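Local coordinates for protein archease (PDB 1J5U), which binds calcium and probably activates the tRNA-splicing ligase RtcB by promoting its guanylylation, and may also act as a chaperone, at residues N30-L35 / Y60-T65; E34-A39 / F70-D75; N41-E46 / W84-I89; E47-D52 / L78-G83. One frame throughout, in Å; residues are numbered along the deposited sequence.

Contact 1 of 4, residues N30-L35 / Y60-T65; sequences NSYEEL and YPLEET
The phenol ring of Y32, in the first turn of helix 32-47, lies under the loop that leaves strand 54-61, and almost all of the contact is made by this one residue. One face carries the backbone of the loop: E64 CA sits 4.0 Å from the ring centroid and 24° off the ring normal, a CH-pi contact, and E63 O stands over the same face, 3.3 Å from Y32 CZ. The E64 side chain slants across the root of Y32, its carboxylate plane turned 69° from the ring. L62 approaches differently, at the ring edge, where its CD1 meets Y32 CD2 at 3.4 Å with the two side chains sliding past each other in opposite directions. Y32 reaches this place because its CG is anti to the backbone N (chi1 173°), which carries the ring beneath the loop.

A tyrosine suits the position because its far end is polar. Y32 OH meets a water at 2.7 Å in the ring plane, and the same water donates to P61 O at 2.8 Å, tying the phenol to the end of the strand. Inverse gamma turns centred on L62 and E64 bend the loop round the ring. S31 OG caps the helix by accepting from E34 N at 3.2 Å; beside it, N30 N bonds to E34 OE1.

T65 is in turn the N-cap of helix 66-81, its OG1 paired with A68 N. Y32 also touches A68 and F69 of that helix, which places the ring near the starts of both helices, with F121 of the three-stranded sheet against it and L62 leading to strand 95-105 of the other.

Contact 2 of 4, residues E34-A39 / F70-D75; sequences ELLEEA and FDTVND
Two helices of the archease fold, 32-47 and 66-81, pack side by side here, their short segments running the same way at a crossing angle of -30° with axes 10.8 Å apart. The interface is purely apolar and built from small or branched side chains. V73 is its centre: CG2 lies 3.6 Å from A39 CB and 3.8 Å from L36 CD2, so one methyl is shared by two residues a turn apart on the facing helix. With CG1 anti to the backbone N (chi1 173°), it is the other methyl, CG2, that faces helix 32-47.

L36 brings a single methyl across. Its CD2 also meets T72 CG2 at 3.8 Å, the two side chains crossing at about a right angle, whereas it slides past V73 in the opposite direction. A39 has only a methyl to offer, which lets the backbones come nearest at this point, with A39 CA 7.0 Å from V73 CA.

Threonine is an apt choice on a buried helix face because its two branches can be divided. T72 turns CG2 to L36, and its OG1 bonds back to A68 O one turn earlier, so the hydroxyl is satisfied within its own helix and the methyl serves the packing.

All four touching residues are buried. Further along the interface F69 meets L35, L36 and A39, and W76 adds to the packing round L36. Beyond the helix pair, V73 touches L114 of strand 113-124, and L35 reaches I27 of strand 23-29 and F121, joining the helices to the three-stranded antiparallel sheet.

Contact 3 of 4, residues N41-E46 / W84-I89; sequences NILLEE and WAPWRI
Helix 32-47 packs here by its 41-46 turns against strand 84-92, which pairs with strand 95-105 in the four-stranded antiparallel sheet, in a helix-on-sheet contact. The short segments have axes 8.7 Å apart and run at 131° to each other, so the helix lies slantwise to the strand. The tight part belongs to L44. Its CD2 meets A85 CB at 3.8 Å; the CG stands beside the backbone N (chi1 -62°), which swings both methyls to the strand. A85, with no more than a methyl, lets the leucine come close to the backbone, and I49 touches both residues.

The other half is looser. L43 points at the strand yet comes no nearer than 4.4 Å, from its CD1 to P86 CG. W76 of helix 66-81 touches both L43 and P86, so the two are also linked through a third side chain. Proline suits a place where its flat flank is wanted for packing and its nitrogen has no hydrogen to satisfy. Towards solvent, W87 and R88 turn their CB atoms from the helix and together face T99 in a classic beta bulge.

The close fit on the L44 side has a polar cost: L44 CD1 and CD2 cover P86 O, a buried carbonyl with no hydrogen-bond partner, CD1 lying 3.8 Å from that oxygen.

Contact 4 of 4, residues E47-D52 / L78-G83; sequences EGIVLD and LEISKG
I80, on the last turn of helix 66-81, meets E47 and I49 from the end of helix 32-47 and the turn after it. I80 gives up the most surface and uses two branches. Its CD1 meets I49 CD1 at 3.9 Å, end methyl to end methyl, the side chains crossing at a slant. Its CG2, anti to the backbone N, lies instead beside the carboxylate of E47, 3.2 Å from OE1. Beta-branched isoleucine thus serves two neighbours from one site.

I49 follows G48, the first residue to leave helical angles, which forms a Schellman motif; a positive phi of 58° comes easily to glycine and turns the chain towards strand 50-52. G83 closes helix 66-81 in the same way.

E47 is the unexpected member, a buried acid with an extended chain laid against an aliphatic side chain. OE2 accepts from I111 N, whereas OE1 is buried against I80 with no hydrogen-bond partner, K106 being only a long, weak ion pair. The carboxylate is therefore gripped chiefly at one oxygen. The hydrocarbon round OE1 would tend to raise the pKa of E47, the I111 N-H and the distant K106 to lower it.

In the fold
Helix 32-47 runs through contacts 1, 2 and 3, and E47, at the C-terminal end of that helix, belongs to contact 4; helix 66-81 supplies the partner in contacts 2 and 4. Contact 2 is nearest the centre of the chain and wholly buried, with methyls alone. Contact 3, some 9 Å away between centres, is also buried but sets the helix on a strand. Contact 1 lies at the surface, where a ring, backbone carbonyls and a water mix, and contact 4, across the centre from it, adds a buried carboxylate to its apolar pair. Y60 OH to D75 OD1 links contacts 1 and 2, while L44 O to I49 N and W84 N to E79 O join contacts 3 and 4.

Contact 1 of 4, residues N30-L35 / Y60-T65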
# COMPACT_ATOMS: atom_id res chain seq x y z
N ASN A 30 -11.36 -4.46 -10.60
CA ASN A 30 -12.82 -4.59 -10.63
C ASN A 30 -13.43 -4.58 -9.24
O ASN A 30 -14.64 -4.69 -9.10
CB ASN A 30 -13.23 -5.88 -11.36
CG ASN A 30 -12.84 -5.89 -12.84
OD1 ASN A 30 -12.33 -6.89 -13.36
ND2 ASN A 30 -13.10 -4.78 -13.54
N SER A 31 -12.61 -4.46 -8.20
CA SER A 31 -13.14 -4.51 -6.84
C SER A 31 -12.16 -3.91 -5.85
O SER A 31 -11.00 -3.70 -6.18
CB SER A 31 -13.38 -5.97 -6.44
OG SER A 31 -12.13 -6.61 -6.22
N TYR A 32 -12.66 -3.68 -4.65
CA TYR A 32 -11.88 -3.12 -3.55
C TYR A 32 -10.70 -4.02 -3.23
O TYR A 32 -9.60 -3.55 -2.97
CB TYR A 32 -12.77 -2.97 -2.32
CG TYR A 32 -12.04 -2.54 -1.07
CD1 TYR A 32 -11.65 -1.21 -0.87
CD2 TYR A 32 -11.74 -3.47 -0.09
CE1 TYR A 32 -10.98 -0.83 0.29
CE2 TYR A 32 -11.07 -3.09 1.07
CZ TYR A 32 -10.69 -1.77 1.25
OH TYR A 32 -10.02 -1.42 2.40
N GLU A 33 -10.93 -5.32 -3.25
CA GLU A 33 -9.88 -6.28 -2.97
C GLU A 33 -8.75 -6.18 -4.00
O GLU A 33 -7.57 -6.26 -3.64
CB GLU A 33 -10.45 -7.70 -2.99
CG GLU A 33 -9.42 -8.75 -2.66
CD GLU A 33 -10.01 -10.16 -2.58
OE1 GLU A 33 -11.25 -10.29 -2.60
OE2 GLU A 33 -9.23 -11.13 -2.49
N GLU A 34 -9.10 -5.98 -5.27
CA GLU A 34 -8.07 -5.88 -6.31
C GLU A 34 -7.28 -4.57 -6.18
O GLU A 34 -6.12 -4.52 -6.55
CB GLU A 34 -8.68 -6.00 -7.71
CG GLU A 34 -9.20 -7.40 -8.01
CD GLU A 34 -9.54 -7.60 -9.49
OE1 GLU A 34 -9.58 -6.62 -10.26
OE2 GLU A 34 -9.77 -8.75 -9.87
N LEU A 35 -7.90 -3.52 -5.65
CA LEU A 35 -7.16 -2.29 -5.44
C LEU A 35 -6.14 -2.55 -4.34
O LEU A 35 -5.02 -2.04 -4.40
CB LEU A 35 -8.08 -1.14 -5.04
CG LEU A 35 -9.08 -0.77 -6.14
CD1 LEU A 35 -9.81 0.48 -5.72
CD2 LEU A 35 -8.35 -0.52 -7.48
N TYR A 60 -8.37 -8.04 8.12
CA TYR A 60 -8.72 -6.64 7.91
C TYR A 60 -10.17 -6.61 7.49
O TYR A 60 -10.66 -7.52 6.82
CB TYR A 60 -7.85 -6.02 6.81
CG TYR A 60 -6.41 -5.95 7.17
CD1 TYR A 60 -5.92 -4.90 7.94
CD2 TYR A 60 -5.52 -6.95 6.77
CE1 TYR A 60 -4.59 -4.83 8.29
CE2 TYR A 60 -4.18 -6.90 7.13
CZ TYR A 60 -3.73 -5.83 7.89
OH TYR A 60 -2.41 -5.78 8.26
N PRO A 61 -10.90 -5.56 7.89
CA PRO A 61 -12.30 -5.47 7.50
C PRO A 61 -12.45 -5.19 6.00
O PRO A 61 -11.71 -4.37 5.42
CB PRO A 61 -12.83 -4.33 8.36
CG PRO A 61 -11.61 -3.45 8.51
CD PRO A 61 -10.54 -4.47 8.81
N LEU A 62 -13.39 -5.88 5.36
CA LEU A 62 -13.63 -5.67 3.95
C LEU A 62 -14.68 -4.56 3.90
O LEU A 62 -15.88 -4.83 3.84
CB LEU A 62 -14.13 -6.95 3.28
CG LEU A 62 -14.43 -6.93 1.77
CD1 LEU A 62 -13.31 -6.31 1.02
CD2 LEU A 62 -14.66 -8.35 1.28
N GLU A 63 -14.21 -3.33 3.97
CA GLU A 63 -15.07 -2.14 3.94
C GLU A 63 -14.57 -1.31 2.75
O GLU A 63 -13.47 -0.78 2.78
CB GLU A 63 -14.89 -1.38 5.24
CG GLU A 63 -15.71 -0.13 5.37
CD GLU A 63 -15.31 0.66 6.59
OE1 GLU A 63 -15.20 0.02 7.66
OE2 GLU A 63 -15.10 1.90 6.48
N GLU A 64 -15.39 -1.20 1.71
CA GLU A 64 -14.96 -0.48 0.53
C GLU A 64 -14.97 1.05 0.63
O GLU A 64 -15.70 1.74 -0.08
CB GLU A 64 -15.78 -1.01 -0.66
CG GLU A 64 -15.54 -2.53 -0.78
CD GLU A 64 -16.71 -3.32 -1.35
OE1 GLU A 64 -17.72 -3.52 -0.63
OE2 GLU A 64 -16.61 -3.77 -2.51
N THR A 65 -14.13 1.56 1.52
CA THR A 65 -14.02 3.00 1.74
C THR A 65 -12.55 3.40 1.71
O THR A 65 -11.65 2.59 1.95
CB THR A 65 -14.56 3.41 3.12
OG1 THR A 65 -13.70 2.89 4.14
CG2 THR A 65 -15.99 2.88 3.32
O HOH W 1 -9.44 -3.40 4.18

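Contact 2 of 4, residues E34-A39 / F70-D75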
# COMPACT_ATOMS: atom_id res chain seq x y z
N GLU A 34 -9.10 -5.98 -5.27
CA GLU A 34 -8.07 -5.88 -6.31
C GLU A 34 -7.28 -4.57 -6.18
O GLU A 34 -6.12 -4.52 -6.55
CB GLU A 34 -8.68 -6.00 -7.71
CG GLU A 34 -9.20 -7.40 -8.01
CD GLU A 34 -9.54 -7.60 -9.49
OE1 GLU A 34 -9.58 -6.62 -10.26
OE2 GLU A 34 -9.77 -8.75 -9.87
N LEU A 35 -7.90 -3.52 -5.65
CA LEU A 35 -7.16 -2.29 -5.44
C LEU A 35 -6.14 -2.55 -4.34
O LEU A 35 -5.02 -2.04 -4.40
CB LEU A 35 -8.08 -1.14 -5.04
CG LEU A 35 -9.08 -0.77 -6.14
CD1 LEU A 35 -9.81 0.48 -5.72
CD2 LEU A 35 -8.35 -0.52 -7.48
N LEU A 36 -6.51 -3.33 -3.32
CA LEU A 36 -5.56 -3.64 -2.25
C LEU A 36 -4.44 -4.54 -2.80
O LEU A 36 -3.30 -4.43 -2.36
CB LEU A 36 -6.24 -4.35 -1.06
CG LEU A 36 -7.00 -3.42 -0.09
CD1 LEU A 36 -7.81 -4.26 0.89
CD2 LEU A 36 -6.01 -2.53 0.66
N GLU A 37 -4.76 -5.42 -3.74
CA GLU A 37 -3.75 -6.29 -4.34
C GLU A 37 -2.75 -5.36 -5.07
O GLU A 37 -1.55 -5.59 -5.04
CB GLU A 37 -4.37 -7.27 -5.35
CG GLU A 37 -5.16 -8.45 -4.72
CD GLU A 37 -6.11 -9.15 -5.71
OE1 GLU A 37 -5.73 -9.31 -6.88
OE2 GLU A 37 -7.24 -9.54 -5.34
N GLU A 38 -3.27 -4.33 -5.75
CA GLU A 38 -2.39 -3.40 -6.45
C GLU A 38 -1.56 -2.54 -5.46
O GLU A 38 -0.40 -2.21 -5.74
CB GLU A 38 -3.22 -2.53 -7.39
CG GLU A 38 -3.62 -3.27 -8.69
CD GLU A 38 -2.42 -3.87 -9.41
OE1 GLU A 38 -1.33 -3.28 -9.31
OE2 GLU A 38 -2.55 -4.92 -10.08
N ALA A 39 -2.13 -2.19 -4.32
CA ALA A 39 -1.36 -1.43 -3.31
C ALA A 39 -0.22 -2.34 -2.85
O ALA A 39 0.92 -1.90 -2.68
CB ALA A 39 -2.26 -1.05 -2.10
N PHE A 70 -6.90 3.18 3.52
CA PHE A 70 -5.82 3.91 4.17
C PHE A 70 -5.31 3.16 5.40
O PHE A 70 -4.10 2.94 5.54
CB PHE A 70 -6.34 5.32 4.56
CG PHE A 70 -5.35 6.17 5.32
CD1 PHE A 70 -5.21 6.04 6.71
CD2 PHE A 70 -4.57 7.10 4.64
CE1 PHE A 70 -4.29 6.83 7.42
CE2 PHE A 70 -3.64 7.90 5.33
CZ PHE A 70 -3.49 7.77 6.72
N ASP A 71 -6.22 2.75 6.30
CA ASP A 71 -5.82 2.00 7.48
C ASP A 71 -5.13 0.69 7.14
O ASP A 71 -4.18 0.29 7.79
CB ASP A 71 -7.03 1.66 8.36
CG ASP A 71 -7.63 2.88 9.00
OD1 ASP A 71 -6.96 3.92 9.01
OD2 ASP A 71 -8.77 2.79 9.51
N THR A 72 -5.65 -0.01 6.15
CA THR A 72 -5.08 -1.30 5.77
C THR A 72 -3.68 -1.20 5.17
O THR A 72 -2.76 -1.90 5.58
CB THR A 72 -6.01 -2.01 4.76
OG1 THR A 72 -7.29 -2.23 5.36
CG2 THR A 72 -5.42 -3.36 4.33
N VAL A 73 -3.52 -0.33 4.18
CA VAL A 73 -2.22 -0.22 3.54
C VAL A 73 -1.19 0.33 4.55
O VAL A 73 -0.05 -0.10 4.56
CB VAL A 73 -2.33 0.68 2.27
CG1 VAL A 73 -0.96 0.95 1.69
CG2 VAL A 73 -3.26 0.02 1.22
N ASN A 74 -1.59 1.27 5.40
CA ASN A 74 -0.61 1.78 6.35
C ASN A 74 -0.25 0.75 7.39
O ASN A 74 0.85 0.77 7.92
CB ASN A 74 -1.07 3.09 6.98
CG ASN A 74 -0.78 4.28 6.08
OD1 ASN A 74 0.33 4.41 5.57
ND2 ASN A 74 -1.77 5.13 5.86
N ASP A 75 -1.16 -0.17 7.66
CA ASP A 75 -0.82 -1.20 8.62
C ASP A 75 0.19 -2.13 7.95
O ASP A 75 1.10 -2.62 8.60
CB ASP A 75 -2.04 -2.00 9.07
CG ASP A 75 -1.67 -2.96 10.20
OD1 ASP A 75 -1.64 -4.18 9.99
OD2 ASP A 75 -1.36 -2.45 11.28

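Contact 3 of 4, residues N41-E46 / W84-I89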
# COMPACT_ATOMS: atom_id res chain seq x y z
N ASN A 41 1.18 -4.81 -4.60
CA ASN A 41 2.15 -4.87 -5.69
C ASN A 41 3.09 -3.66 -5.68
O ASN A 41 4.30 -3.82 -5.86
CB ASN A 41 1.43 -4.96 -7.05
CG ASN A 41 0.72 -6.28 -7.24
OD1 ASN A 41 0.98 -7.24 -6.52
ND2 ASN A 41 -0.19 -6.34 -8.22
N ILE A 42 2.55 -2.47 -5.46
CA ILE A 42 3.34 -1.25 -5.42
C ILE A 42 4.39 -1.29 -4.31
O ILE A 42 5.57 -1.00 -4.55
CB ILE A 42 2.43 0.01 -5.22
CG1 ILE A 42 1.58 0.26 -6.49
CG2 ILE A 42 3.30 1.25 -4.90
CD1 ILE A 42 0.58 1.41 -6.35
N LEU A 43 3.96 -1.67 -3.10
CA LEU A 43 4.86 -1.76 -1.95
C LEU A 43 6.05 -2.70 -2.19
O LEU A 43 7.21 -2.35 -1.91
CB LEU A 43 4.07 -2.20 -0.68
CG LEU A 43 3.02 -1.22 -0.13
CD1 LEU A 43 2.33 -1.83 1.10
CD2 LEU A 43 3.69 0.12 0.26
N LEU A 44 5.77 -3.89 -2.71
CA LEU A 44 6.81 -4.89 -2.99
C LEU A 44 7.78 -4.44 -4.10
O LEU A 44 9.00 -4.60 -4.00
CB LEU A 44 6.17 -6.20 -3.44
CG LEU A 44 5.26 -6.87 -2.40
CD1 LEU A 44 4.62 -8.13 -2.98
CD2 LEU A 44 6.10 -7.20 -1.18
N GLU A 45 7.20 -3.89 -5.16
CA GLU A 45 7.98 -3.42 -6.30
C GLU A 45 8.81 -2.18 -5.97
O GLU A 45 10.02 -2.15 -6.24
CB GLU A 45 7.03 -3.12 -7.46
CG GLU A 45 7.60 -2.22 -8.55
CD GLU A 45 6.50 -1.70 -9.47
OE1 GLU A 45 5.77 -2.53 -10.04
OE2 GLU A 45 6.37 -0.46 -9.62
N GLU A 46 8.18 -1.18 -5.37
CA GLU A 46 8.85 0.07 -5.04
C GLU A 46 9.97 -0.15 -4.03
O GLU A 46 11.05 0.46 -4.14
CB GLU A 46 7.80 1.06 -4.50
CG GLU A 46 8.30 2.43 -4.15
CD GLU A 46 9.01 3.11 -5.30
OE1 GLU A 46 8.54 3.00 -6.45
OE2 GLU A 46 10.03 3.76 -5.04
N TRP A 84 7.82 -7.85 7.83
CA TRP A 84 6.79 -8.67 7.18
C TRP A 84 6.10 -7.93 5.99
O TRP A 84 5.60 -6.84 6.15
CB TRP A 84 5.71 -9.07 8.20
CG TRP A 84 6.21 -9.96 9.33
CD1 TRP A 84 6.65 -9.57 10.56
CD2 TRP A 84 6.35 -11.38 9.29
NE1 TRP A 84 7.06 -10.66 11.29
CE2 TRP A 84 6.89 -11.79 10.54
CE3 TRP A 84 6.08 -12.36 8.32
CZ2 TRP A 84 7.16 -13.12 10.84
CZ3 TRP A 84 6.35 -13.70 8.63
CH2 TRP A 84 6.88 -14.06 9.88
N ALA A 85 6.03 -8.58 4.83
CA ALA A 85 5.41 -7.96 3.67
C ALA A 85 4.11 -8.65 3.23
O ALA A 85 4.01 -9.88 3.25
CB ALA A 85 6.41 -7.94 2.51
N PRO A 86 3.09 -7.86 2.86
CA PRO A 86 1.82 -8.45 2.41
C PRO A 86 2.10 -9.28 1.15
O PRO A 86 2.80 -8.83 0.24
CB PRO A 86 0.94 -7.22 2.15
CG PRO A 86 1.98 -6.15 1.73
CD PRO A 86 3.06 -6.38 2.79
N TRP A 87 1.55 -10.48 1.08
CA TRP A 87 1.80 -11.35 -0.06
C TRP A 87 0.54 -11.84 -0.77
O TRP A 87 0.41 -11.73 -2.00
CB TRP A 87 2.66 -12.54 0.42
CG TRP A 87 2.88 -13.62 -0.61
CD1 TRP A 87 3.45 -13.48 -1.85
CD2 TRP A 87 2.54 -15.00 -0.48
NE1 TRP A 87 3.49 -14.69 -2.49
CE2 TRP A 87 2.93 -15.64 -1.67
CE3 TRP A 87 1.95 -15.76 0.54
CZ2 TRP A 87 2.75 -17.01 -1.89
CZ3 TRP A 87 1.76 -17.13 0.33
CH2 TRP A 87 2.17 -17.74 -0.88
N ARG A 88 -0.39 -12.40 0.01
CA ARG A 88 -1.63 -12.89 -0.57
C ARG A 88 -2.83 -12.32 0.18
O ARG A 88 -2.73 -11.98 1.35
CB ARG A 88 -1.66 -14.43 -0.53
CG ARG A 88 -0.72 -15.07 -1.56
CD ARG A 88 -1.30 -14.94 -2.98
NE ARG A 88 -0.37 -15.36 -4.03
CZ ARG A 88 0.56 -14.57 -4.57
NH1 ARG A 88 0.70 -13.31 -4.17
NH2 ARG A 88 1.35 -15.05 -5.52
N ILE A 89 -3.94 -12.22 -0.52
CA ILE A 89 -5.16 -11.68 0.06
C ILE A 89 -6.31 -12.61 -0.29
O ILE A 89 -6.52 -12.97 -1.46
CB ILE A 89 -5.47 -10.27 -0.48
CG1 ILE A 89 -4.24 -9.37 -0.27
CG2 ILE A 89 -6.71 -9.71 0.24
CD1 ILE A 89 -4.30 -8.04 -1.01

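Contact 4 of 4, residues E47-D52 / L78-G83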
# COMPACT_ATOMS: atom_id res chain seq x y z
N GLU A 47 9.74 -1.02 -3.06
CA GLU A 47 10.75 -1.30 -2.05
C GLU A 47 11.74 -2.40 -2.44
O GLU A 47 12.70 -2.65 -1.72
CB GLU A 47 10.08 -1.66 -0.72
CG GLU A 47 9.26 -0.52 -0.13
CD GLU A 47 9.11 -0.67 1.36
OE1 GLU A 47 9.20 -1.82 1.85
OE2 GLU A 47 8.91 0.35 2.06
N GLY A 48 11.51 -3.04 -3.58
CA GLY A 48 12.38 -4.10 -4.05
C GLY A 48 12.48 -5.24 -3.05
O GLY A 48 13.55 -5.83 -2.84
N ILE A 49 11.35 -5.55 -2.42
CA ILE A 49 11.30 -6.59 -1.40
C ILE A 49 11.49 -7.99 -1.96
O ILE A 49 10.90 -8.36 -2.97
CB ILE A 49 9.95 -6.51 -0.62
CG1 ILE A 49 9.94 -5.22 0.19
CG2 ILE A 49 9.76 -7.72 0.29
CD1 ILE A 49 8.58 -4.84 0.78
N VAL A 50 12.34 -8.76 -1.31
CA VAL A 50 12.58 -10.15 -1.70
C VAL A 50 12.04 -10.92 -0.50
O VAL A 50 12.36 -10.61 0.65
CB VAL A 50 14.10 -10.46 -1.90
CG1 VAL A 50 14.29 -11.91 -2.34
CG2 VAL A 50 14.67 -9.53 -2.97
N LEU A 51 11.22 -11.93 -0.77
CA LEU A 51 10.60 -12.68 0.32
C LEU A 51 11.22 -14.01 0.74
O LEU A 51 11.75 -14.74 -0.08
CB LEU A 51 9.13 -12.94 -0.04
CG LEU A 51 8.24 -11.73 -0.36
CD1 LEU A 51 6.86 -12.22 -0.76
CD2 LEU A 51 8.15 -10.82 0.85
N ASP A 52 11.13 -14.30 2.03
CA ASP A 52 11.58 -15.58 2.55
C ASP A 52 10.29 -16.41 2.52
O ASP A 52 9.27 -15.96 1.98
CB ASP A 52 12.09 -15.47 3.99
CG ASP A 52 13.60 -15.23 4.07
OD1 ASP A 52 14.34 -15.78 3.23
OD2 ASP A 52 14.06 -14.51 4.99
N LEU A 78 3.52 -0.75 8.36
CA LEU A 78 4.00 -0.96 9.73
C LEU A 78 4.57 -2.37 9.78
O LEU A 78 5.67 -2.57 10.29
CB LEU A 78 2.85 -0.81 10.75
CG LEU A 78 3.15 -1.09 12.24
CD1 LEU A 78 4.30 -0.18 12.76
CD2 LEU A 78 1.89 -0.85 13.05
N GLU A 79 3.84 -3.33 9.24
CA GLU A 79 4.33 -4.71 9.22
C GLU A 79 5.64 -4.81 8.46
O GLU A 79 6.56 -5.57 8.85
CB GLU A 79 3.29 -5.66 8.60
CG GLU A 79 2.12 -5.97 9.53
CD GLU A 79 2.57 -6.71 10.78
OE1 GLU A 79 3.56 -7.47 10.69
OE2 GLU A 79 1.92 -6.54 11.84
N ILE A 80 5.74 -4.06 7.35
CA ILE A 80 6.98 -4.11 6.58
C ILE A 80 8.14 -3.62 7.47
O ILE A 80 9.22 -4.20 7.45
CB ILE A 80 6.88 -3.24 5.28
CG1 ILE A 80 6.07 -4.01 4.21
CG2 ILE A 80 8.30 -2.93 4.72
CD1 ILE A 80 5.78 -3.20 2.96
N SER A 81 7.91 -2.58 8.27
CA SER A 81 8.98 -2.09 9.16
C SER A 81 9.32 -3.15 10.21
O SER A 81 10.37 -3.09 10.84
CB SER A 81 8.59 -0.77 9.86
OG SER A 81 7.63 -0.94 10.90
N LYS A 82 8.44 -4.13 10.38
CA LYS A 82 8.69 -5.20 11.35
C LYS A 82 9.27 -6.42 10.66
O LYS A 82 9.46 -7.46 11.28
CB LYS A 82 7.39 -5.59 12.08
CG LYS A 82 6.85 -4.49 12.99
CD LYS A 82 5.58 -4.91 13.70
CE LYS A 82 5.09 -3.82 14.64
NZ LYS A 82 3.83 -4.22 15.35
N GLY A 83 9.54 -6.29 9.37
CA GLY A 83 10.09 -7.40 8.64
C GLY A 83 9.07 -8.30 7.95
O GLY A 83 9.42 -9.38 7.51